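Local coordinates for protein probable zinc protease PqqL (Escherichia coli, PDB 6OFT) that probably cleaves peptide bonds in the periplasm as a zinc metalloendopeptidase of the M16 family, of which this chain is the first half, at residues 371-376 with 396-401; 3-6 with 10-13; 386-389 with 394-397. All coordinates share one frame; numbering follows the deposited sequence.

Contact 1: residues 371-376 with 396-401. With PO4 (phosphate ion), chain D.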
ATOM      1  N   ASP A 371      -8.537   9.305  22.240  1.00 32.05           N
ATOM      2  CA  ASP A 371      -8.411   8.886  23.637  1.00 32.68           C
ATOM      3  C   ASP A 371      -7.366   7.792  23.843  1.00 34.85           C
ATOM      4  O   ASP A 371      -6.654   7.809  24.850  1.00 33.95           O
ATOM      5  CB  ASP A 371      -9.771   8.424  24.183  1.00 35.58           C
ATOM      6  CG  ASP A 371     -10.853   9.496  24.220  1.00 54.02           C
ATOM      7  OD1 ASP A 371     -10.503  10.707  24.195  1.00 55.60           O
ATOM      8  OD2 ASP A 371     -12.053   9.125  24.290  1.00 61.16           O
ATOM      9  N   GLN A 372      -7.277   6.850  22.893  1.00 30.87           N
ATOM     10  CA  GLN A 372      -6.355   5.717  22.956  1.00 30.59           C
ATOM     11  C   GLN A 372      -5.091   5.871  22.086  1.00 31.53           C
ATOM     12  O   GLN A 372      -4.415   4.868  21.840  1.00 30.66           O
ATOM     13  CB  GLN A 372      -7.100   4.414  22.588  1.00 32.31           C
ATOM     14  CG  GLN A 372      -8.354   4.132  23.440  1.00 47.68           C
ATOM     15  CD  GLN A 372      -9.031   2.812  23.124  1.00 74.63           C
ATOM     16  OE1 GLN A 372      -9.668   2.201  23.991  1.00 76.96           O
ATOM     17  NE2 GLN A 372      -8.931   2.338  21.881  1.00 61.96           N
ATOM     18  N   GLN A 373      -4.746   7.102  21.647  1.00 26.86           N
ATOM     19  CA  GLN A 373      -3.586   7.312  20.755  1.00 25.90           C
ATOM     20  C   GLN A 373      -2.238   6.890  21.339  1.00 28.72           C
ATOM     21  O   GLN A 373      -1.379   6.440  20.580  1.00 27.51           O
ATOM     22  CB  GLN A 373      -3.501   8.735  20.186  1.00 27.19           C
ATOM     23  CG  GLN A 373      -3.100   9.856  21.143  1.00 34.19           C
ATOM     24  CD  GLN A 373      -2.855  11.095  20.310  1.00 45.67           C
ATOM     25  OE1 GLN A 373      -3.787  11.724  19.842  1.00 30.50           O
ATOM     26  NE2 GLN A 373      -1.592  11.443  20.045  1.00 41.83           N
ATOM     27  N   ALA A 374      -2.061   6.973  22.663  1.00 25.80           N
ATOM     28  CA  ALA A 374      -0.801   6.555  23.291  1.00 25.48           C
ATOM     29  C   ALA A 374      -0.536   5.040  23.147  1.00 28.19           C
ATOM     30  O   ALA A 374       0.617   4.615  23.202  1.00 27.69           O
ATOM     31  CB  ALA A 374      -0.783   6.966  24.760  1.00 26.50           C
ATOM     32  N   GLU A 375      -1.596   4.252  22.899  1.00 24.92           N
ATOM     33  CA  GLU A 375      -1.545   2.791  22.772  1.00 25.52           C
ATOM     34  C   GLU A 375      -1.530   2.269  21.330  1.00 28.52           C
ATOM     35  O   GLU A 375      -1.682   1.065  21.123  1.00 28.38           O
ATOM     36  CB  GLU A 375      -2.695   2.137  23.576  1.00 27.87           C
ATOM     37  CG  GLU A 375      -2.461   2.116  25.081  1.00 39.30           C
ATOM     38  CD  GLU A 375      -2.500   3.457  25.786  1.00 67.84           C
ATOM     39  OE1 GLU A 375      -3.372   4.291  25.449  1.00 67.55           O
ATOM     40  OE2 GLU A 375      -1.645   3.677  26.676  1.00 68.70           O
ATOM     41  N   ARG A 376      -1.311   3.146  20.344  1.00 24.54           N
ATOM     42  CA  ARG A 376      -1.244   2.733  18.937  1.00 24.33           C
ATOM     43  C   ARG A 376      -0.112   1.732  18.690  1.00 27.84           C
ATOM     44  O   ARG A 376       0.923   1.797  19.348  1.00 27.09           O
ATOM     45  CB  ARG A 376      -1.027   3.941  18.018  1.00 23.06           C
ATOM     46  CG  ARG A 376      -2.253   4.812  17.839  1.00 30.10           C
ATOM     47  CD  ARG A 376      -1.910   6.039  17.011  1.00 28.45           C
ATOM     48  NE  ARG A 376      -1.120   7.017  17.763  1.00 23.71           N
ATOM     49  CZ  ARG A 376      -0.752   8.204  17.292  1.00 36.34           C
ATOM     50  NH1 ARG A 376      -1.100   8.576  16.063  1.00 22.06           N
ATOM     51  NH2 ARG A 376      -0.021   9.022  18.036  1.00 22.54           N
ATOM     52  N   LEU A 396      -1.674  13.518   9.475  1.00 23.46           N
ATOM     53  CA  LEU A 396      -2.688  14.062  10.395  1.00 22.32           C
ATOM     54  C   LEU A 396      -2.671  13.357  11.734  1.00 25.00           C
ATOM     55  O   LEU A 396      -2.502  12.140  11.792  1.00 24.31           O
ATOM     56  CB  LEU A 396      -4.106  13.961   9.783  1.00 22.11           C
ATOM     57  CG  LEU A 396      -4.340  14.518   8.351  1.00 26.26           C
ATOM     58  CD1 LEU A 396      -5.749  14.210   7.874  1.00 26.34           C
ATOM     59  CD2 LEU A 396      -4.083  16.018   8.268  1.00 25.00           C
ATOM     60  N   SER A 397      -2.852  14.114  12.818  1.00 20.86           N
ATOM     61  CA  SER A 397      -2.917  13.523  14.150  1.00 20.01           C
ATOM     62  C   SER A 397      -4.308  12.897  14.322  1.00 24.32           C
ATOM     63  O   SER A 397      -5.235  13.328  13.617  1.00 22.60           O
ATOM     64  CB  SER A 397      -2.756  14.622  15.198  1.00 22.74           C
ATOM     65  OG  SER A 397      -3.804  15.576  15.131  1.00 24.82           O
ATOM     66  N   PRO A 398      -4.516  11.974  15.302  1.00 23.44           N
ATOM     67  CA  PRO A 398      -5.883  11.490  15.582  1.00 24.41           C
ATOM     68  C   PRO A 398      -6.875  12.636  15.859  1.00 28.47           C
ATOM     69  O   PRO A 398      -8.023  12.560  15.418  1.00 28.60           O
ATOM     70  CB  PRO A 398      -5.700  10.614  16.837  1.00 25.90           C
ATOM     71  CG  PRO A 398      -4.279  10.161  16.758  1.00 29.05           C
ATOM     72  CD  PRO A 398      -3.533  11.336  16.210  1.00 24.63           C
ATOM     73  N   GLU A 399      -6.427  13.700  16.558  1.00 25.59           N
ATOM     74  CA  GLU A 399      -7.252  14.876  16.874  1.00 25.53           C
ATOM     75  C   GLU A 399      -7.644  15.655  15.604  1.00 26.21           C
ATOM     76  O   GLU A 399      -8.824  15.951  15.432  1.00 24.69           O
ATOM     77  CB  GLU A 399      -6.536  15.768  17.905  1.00 27.61           C
ATOM     78  CG  GLU A 399      -7.247  17.057  18.292  1.00 37.10           C
ATOM     79  CD  GLU A 399      -8.624  16.985  18.924  1.00 47.12           C
ATOM     80  OE1 GLU A 399      -8.987  15.938  19.504  1.00 40.45           O
ATOM     81  OE2 GLU A 399      -9.344  18.003  18.837  1.00 38.56           O
ATOM     82  N   GLU A 400      -6.677  15.936  14.699  1.00 20.12           N
ATOM     83  CA  GLU A 400      -6.985  16.614  13.431  1.00 18.71           C
ATOM     84  C   GLU A 400      -7.930  15.778  12.577  1.00 22.19           C
ATOM     85  O   GLU A 400      -8.869  16.332  11.999  1.00 21.39           O
ATOM     86  CB  GLU A 400      -5.708  16.964  12.648  1.00 19.04           C
ATOM     87  CG  GLU A 400      -5.933  17.551  11.257  1.00 21.53           C
ATOM     88  CD  GLU A 400      -6.581  18.921  11.119  1.00 34.04           C
ATOM     89  OE1 GLU A 400      -6.690  19.407   9.971  1.00 35.42           O
ATOM     90  OE2 GLU A 400      -6.985  19.513  12.142  1.00 32.81           O
ATOM     91  N   THR A 401      -7.687  14.445  12.492  1.00 19.59           N
ATOM     92  CA  THR A 401      -8.526  13.515  11.719  1.00 18.96           C
ATOM     93  C   THR A 401      -9.968  13.585  12.231  1.00 24.00           C
ATOM     94  O   THR A 401     -10.890  13.721  11.437  1.00 24.76           O
ATOM     95  CB  THR A 401      -7.939  12.094  11.757  1.00 23.76           C
ATOM     96  OG1 THR A 401      -6.597  12.142  11.281  1.00 25.63           O
ATOM     97  CG2 THR A 401      -8.720  11.114  10.915  1.00 24.12           C
TER
HETATM   98  P   PO4 D1002       1.838   9.491  21.358  1.00 41.27           P
HETATM   99  O1  PO4 D1002       1.719   8.494  20.189  1.00 38.42           O
HETATM  100  O2  PO4 D1002       0.422  10.210  21.555  1.00 42.84           O
HETATM  101  O3  PO4 D1002       2.253   8.757  22.720  1.00 40.19           O
HETATM  102  O4  PO4 D1002       2.941  10.579  20.963  1.00 41.59           O
HETATM  103  O   HOH W   1      -4.116  13.774  18.271  1.00 26.25           O
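The carboxamide oxygen OE1 of Q373 takes a 2.6 Å hydrogen bond from a water while lying only 3.5 Å from CG of the P398 ring. The same water accepts from E399 N at 2.9 Å, so it bridges the loop to the first turn of helix 398-408. The other end of the amide works too: Q373 NE2 donates to O2 of a phosphate ion, probably from the crystallisation liquor, in a nearly straight bond (2.8 Å, 164°). R376 holds O1 of that ion through NH2, also at 2.8 Å, with the phosphorus at the edge of the guanidinium and in its plane; H25 ND1 is also hydrogen-bonded to the ion, and Y23 OH shares NH2. A bend at chi3 (-74°) turns the guanidinium back so that NE can reach Q373 O at 2.9 Å, and one of its faces lies against P398 CG. Proline suits the first helical position, where an N-H is not needed, while S397 OG caps the helix by accepting from E400 N at 2.9 Å. Cut back to alanine, R376 would lose the NH2 bond to phosphate O1, would probably leave Q373 O without its NE donor, and would uncover one side of the proline ring. With no direct hydrogen bond between the segments, the contact depends on van der Waals touch and one water, and its cluster of donors makes a small site suited to an anion.

Contact 2: residues 3-6 with 10-13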
ATOM      1  N   LEU A   3      -3.707  21.062   4.787  1.00 31.52           N
ATOM      2  CA  LEU A   3      -3.956  20.363   6.045  1.00 29.13           C
ATOM      3  C   LEU A   3      -2.736  20.379   6.974  1.00 29.76           C
ATOM      4  O   LEU A   3      -1.625  20.123   6.505  1.00 28.51           O
ATOM      5  CB  LEU A   3      -4.402  18.912   5.788  1.00 27.98           C
ATOM      6  CG  LEU A   3      -5.631  18.687   4.904  1.00 30.96           C
ATOM      7  CD1 LEU A   3      -5.972  17.222   4.840  1.00 29.73           C
ATOM      8  CD2 LEU A   3      -6.842  19.514   5.365  1.00 32.17           C
ATOM      9  N   PRO A   4      -2.911  20.636   8.293  1.00 24.69           N
ATOM     10  CA  PRO A   4      -1.740  20.632   9.197  1.00 24.72           C
ATOM     11  C   PRO A   4      -1.282  19.217   9.540  1.00 27.22           C
ATOM     12  O   PRO A   4      -2.099  18.287   9.569  1.00 25.40           O
ATOM     13  CB  PRO A   4      -2.261  21.352  10.450  1.00 26.61           C
ATOM     14  CG  PRO A   4      -3.727  21.020  10.487  1.00 29.96           C
ATOM     15  CD  PRO A   4      -4.158  20.944   9.027  1.00 25.51           C
ATOM     16  N   GLN A   5       0.027  19.051   9.790  1.00 23.30           N
ATOM     17  CA  GLN A   5       0.556  17.757  10.209  1.00 22.22           C
ATOM     18  C   GLN A   5       0.483  17.715  11.738  1.00 23.84           C
ATOM     19  O   GLN A   5       0.393  18.765  12.386  1.00 23.80           O
ATOM     20  CB  GLN A   5       1.989  17.488   9.666  1.00 23.36           C
ATOM     21  CG  GLN A   5       3.078  18.430  10.210  1.00 33.52           C
ATOM     22  CD  GLN A   5       4.482  18.184   9.676  1.00 44.90           C
ATOM     23  OE1 GLN A   5       4.696  17.727   8.534  1.00 35.30           O
ATOM     24  NE2 GLN A   5       5.478  18.526  10.496  1.00 32.29           N
ATOM     25  N   ASP A   6       0.474  16.500  12.304  1.00 19.73           N
ATOM     26  CA  ASP A   6       0.435  16.240  13.739  1.00 19.10           C
ATOM     27  C   ASP A   6       1.441  17.125  14.449  1.00 23.86           C
ATOM     28  O   ASP A   6       2.632  17.147  14.130  1.00 23.78           O
ATOM     29  CB  ASP A   6       0.744  14.746  13.996  1.00 20.51           C
ATOM     30  CG  ASP A   6       0.588  14.266  15.430  1.00 25.30           C
ATOM     31  OD1 ASP A   6       0.194  13.113  15.620  1.00 28.16           O
ATOM     32  OD2 ASP A   6       0.850  15.050  16.359  1.00 26.43           O
ATOM     33  N   ILE A  10       8.041  15.978  14.245  1.00 21.69           N
ATOM     34  CA  ILE A  10       9.187  16.856  14.019  1.00 22.21           C
ATOM     35  C   ILE A  10       9.721  16.547  12.622  1.00 26.57           C
ATOM     36  O   ILE A  10      10.087  15.409  12.362  1.00 25.34           O
ATOM     37  CB  ILE A  10      10.240  16.637  15.135  1.00 24.72           C
ATOM     38  CG1 ILE A  10       9.681  17.051  16.509  1.00 25.18           C
ATOM     39  CG2 ILE A  10      11.546  17.365  14.830  1.00 25.32           C
ATOM     40  CD1 ILE A  10      10.277  16.308  17.656  1.00 32.41           C
ATOM     41  N   THR A  11       9.694  17.534  11.713  1.00 24.40           N
ATOM     42  CA  THR A  11      10.181  17.363  10.339  1.00 24.22           C
ATOM     43  C   THR A  11      11.222  18.414  10.022  1.00 27.62           C
ATOM     44  O   THR A  11      11.197  19.507  10.582  1.00 26.95           O
ATOM     45  CB  THR A  11       9.049  17.403   9.282  1.00 32.67           C
ATOM     46  OG1 THR A  11       8.335  18.635   9.382  1.00 36.44           O
ATOM     47  CG2 THR A  11       8.106  16.238   9.387  1.00 26.95           C
ATOM     48  N   GLY A  12      12.095  18.094   9.087  1.00 24.28           N
ATOM     49  CA  GLY A  12      13.144  19.013   8.683  1.00 24.99           C
ATOM     50  C   GLY A  12      14.133  18.380   7.747  1.00 27.27           C
ATOM     51  O   GLY A  12      13.984  17.220   7.360  1.00 26.20           O
ATOM     52  N   GLN A  13      15.154  19.140   7.405  1.00 24.67           N
ATOM     53  CA  GLN A  13      16.188  18.714   6.482  1.00 25.09           C
ATOM     54  C   GLN A  13      17.557  19.107   7.014  1.00 29.82           C
ATOM     55  O   GLN A  13      17.715  20.187   7.596  1.00 29.79           O
ATOM     56  CB  GLN A  13      15.950  19.407   5.132  1.00 26.99           C
ATOM     57  CG  GLN A  13      16.269  18.553   3.920  1.00 45.89           C
ATOM     58  CD  GLN A  13      15.994  19.268   2.612  1.00 61.83           C
ATOM     59  OE1 GLN A  13      15.807  20.489   2.567  1.00 49.72           O
ATOM     60  NE2 GLN A  13      15.973  18.515   1.508  1.00 55.26           N
TER
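Q5 reaches from the N-terminal arm to T11 on strand 10-13, an outermost strand of the six-stranded mixed sheet in this M16 peptidase fold. The close part is a single polar grip: Q5 NE2 donates to T11 OG1 at 3.1 Å, nearly straight at 166°, with the hydroxyl oxygen in the plane of the amide. Glutamine suits the place because its chain, extended beyond CG (chi2 -179°), is long enough to span from arm to strand, and threonine answers with both an acceptor and a methyl group. Around this bond the fit is looser, with T11 CG2 3.7 Å from Q5 NE2, an ordinary van der Waals distance. The pair lies at the surface, both residues partly exposed, and little area is buried between the segments. The arm is also tied to other parts of the chain: L3 packs on L396 and L404, and D6 OD1 is hydrogen-bonded to Y23 OH. On the strand, T11 also packs on M21 of the neighbouring strand 19-24, while backbone bonds from I10 to I22 and from G12 to Y20 fix its course. Beside the methyl, the amide oxygen Q5 OE1 packs 3.8 Å from T11 CG2.

Contact 3: residues 386-389 with 394-397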
ATOM      1  N   ALA A 386       5.662   6.663   7.149  1.00 19.86           N
ATOM      2  CA  ALA A 386       6.458   6.349   5.945  1.00 19.23           C
ATOM      3  C   ALA A 386       5.626   6.618   4.674  1.00 22.20           C
ATOM      4  O   ALA A 386       6.138   7.163   3.698  1.00 21.45           O
ATOM      5  CB  ALA A 386       6.925   4.896   5.979  1.00 19.54           C
ATOM      6  N   SER A 387       4.333   6.263   4.714  1.00 19.34           N
ATOM      7  CA  SER A 387       3.387   6.476   3.620  1.00 19.61           C
ATOM      8  C   SER A 387       3.174   7.974   3.362  1.00 23.89           C
ATOM      9  O   SER A 387       3.142   8.398   2.209  1.00 23.19           O
ATOM     10  CB  SER A 387       2.054   5.809   3.954  1.00 23.58           C
ATOM     11  OG  SER A 387       1.263   5.713   2.784  1.00 39.46           O
ATOM     12  N   SER A 388       3.034   8.787   4.435  1.00 21.89           N
ATOM     13  CA  SER A 388       2.865  10.245   4.306  1.00 21.68           C
ATOM     14  C   SER A 388       4.100  10.849   3.664  1.00 24.70           C
ATOM     15  O   SER A 388       3.996  11.715   2.789  1.00 25.87           O
ATOM     16  CB  SER A 388       2.622  10.882   5.676  1.00 24.47           C
ATOM     17  OG  SER A 388       1.499  10.267   6.272  1.00 32.30           O
ATOM     18  N   SER A 389       5.265  10.356   4.066  1.00 20.61           N
ATOM     19  CA  SER A 389       6.560  10.778   3.535  1.00 20.67           C
ATOM     20  C   SER A 389       6.696  10.445   2.043  1.00 27.77           C
ATOM     21  O   SER A 389       7.135  11.296   1.251  1.00 28.87           O
ATOM     22  CB  SER A 389       7.690  10.124   4.322  1.00 21.70           C
ATOM     23  OG  SER A 389       8.946  10.546   3.824  1.00 26.63           O
ATOM     24  N   PRO A 394       0.285  15.479   4.216  1.00 25.39           N
ATOM     25  CA  PRO A 394       0.420  15.746   5.660  1.00 24.71           C
ATOM     26  C   PRO A 394       0.007  14.564   6.531  1.00 27.59           C
ATOM     27  O   PRO A 394      -0.998  13.919   6.255  1.00 27.93           O
ATOM     28  CB  PRO A 394      -0.473  16.975   5.889  1.00 26.75           C
ATOM     29  CG  PRO A 394      -0.660  17.587   4.525  1.00 30.95           C
ATOM     30  CD  PRO A 394      -0.629  16.446   3.565  1.00 26.56           C
ATOM     31  N   PHE A 395       0.819  14.253   7.550  1.00 22.82           N
ATOM     32  CA  PHE A 395       0.540  13.172   8.500  1.00 22.67           C
ATOM     33  C   PHE A 395      -0.358  13.748   9.592  1.00 26.96           C
ATOM     34  O   PHE A 395       0.121  14.452  10.482  1.00 26.69           O
ATOM     35  CB  PHE A 395       1.849  12.631   9.078  1.00 24.23           C
ATOM     36  CG  PHE A 395       1.744  11.589  10.166  1.00 25.78           C
ATOM     37  CD1 PHE A 395       1.464  10.259   9.856  1.00 28.33           C
ATOM     38  CD2 PHE A 395       2.030  11.914  11.489  1.00 28.86           C
ATOM     39  CE1 PHE A 395       1.447   9.279  10.855  1.00 29.64           C
ATOM     40  CE2 PHE A 395       2.022  10.932  12.487  1.00 32.20           C
ATOM     41  CZ  PHE A 395       1.734   9.620  12.162  1.00 29.66           C
ATOM     42  N   LEU A 396      -1.674  13.518   9.475  1.00 23.46           N
ATOM     43  CA  LEU A 396      -2.688  14.062  10.395  1.00 22.32           C
ATOM     44  C   LEU A 396      -2.671  13.357  11.734  1.00 25.00           C
ATOM     45  O   LEU A 396      -2.502  12.140  11.792  1.00 24.31           O
ATOM     46  CB  LEU A 396      -4.106  13.961   9.783  1.00 22.11           C
ATOM     47  CG  LEU A 396      -4.340  14.518   8.351  1.00 26.26           C
ATOM     48  CD1 LEU A 396      -5.749  14.210   7.874  1.00 26.34           C
ATOM     49  CD2 LEU A 396      -4.083  16.018   8.268  1.00 25.00           C
ATOM     50  N   SER A 397      -2.852  14.114  12.818  1.00 20.86           N
ATOM     51  CA  SER A 397      -2.917  13.523  14.150  1.00 20.01           C
ATOM     52  C   SER A 397      -4.308  12.897  14.322  1.00 24.32           C
ATOM     53  O   SER A 397      -5.235  13.328  13.617  1.00 22.60           O
ATOM     54  CB  SER A 397      -2.756  14.622  15.198  1.00 22.74           C
ATOM     55  OG  SER A 397      -3.804  15.576  15.131  1.00 24.82           O
TER
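S388 lays its CB and OG against the root and one edge of F395, where a helix-loop-helix turn brings the chain back past helix 378-391. OG meets the ring at the edge, in the ring plane, 3.6 Å from F395 CD1, and the same oxygen is 3.7 Å from F395 CB. This is van der Waals contact, since no hydrogen bond crosses between the segments. The hydroxyl is nevertheless satisfied: with OG beside the backbone N and anti to the carbonyl carbon (chi1 -56°), it bonds to R384 O, one turn earlier in the helix. That explains how a serine can sit buried against an aromatic ring, its polar group spent within its own helix and its small size letting the loop come near, with the CA atoms of S388 and F395 5.6 Å apart. F395 suits its place by being large and apolar. Its CG is anti to the backbone N (chi1 175°), which swings the ring back along the helix, where it also packs on L381, R384 and L385. R384 ties the two parts together again, NH2 bonding to L396 O. From the helix, A386 packs on I202 and S389 on T200, both of strand 199-205, and Q37 bonds to A386 O and S389 OG; the turn thus joins the six-stranded sheet, through this helix, to helix 398-408. At the root of the phenylalanine, the two beta carbons, S388 CB and F395 CB, pack 3.9 Å apart.

How the contacts relate
Contact 2 comes first along the chain, in the N-terminal arm and strand 10-13; contacts 1 and 3 follow far later and share L396 and S397, in the link between helices 378-391 and 398-408. The centres of contacts 2 and 3 lie about 8 Å apart, those of 1 and 3 about 13 Å, and those of 1 and 2 about 16 Å. The arm runs beside the link: D6 N and F395 O form a probable hydrogen bond of 2.8 Å, and P4 packs on E400. The beginning of the chain is thus joined to the link between these helices, the first of which packs on strand 199-205 of the six-stranded sheet, away from the predicted zinc site.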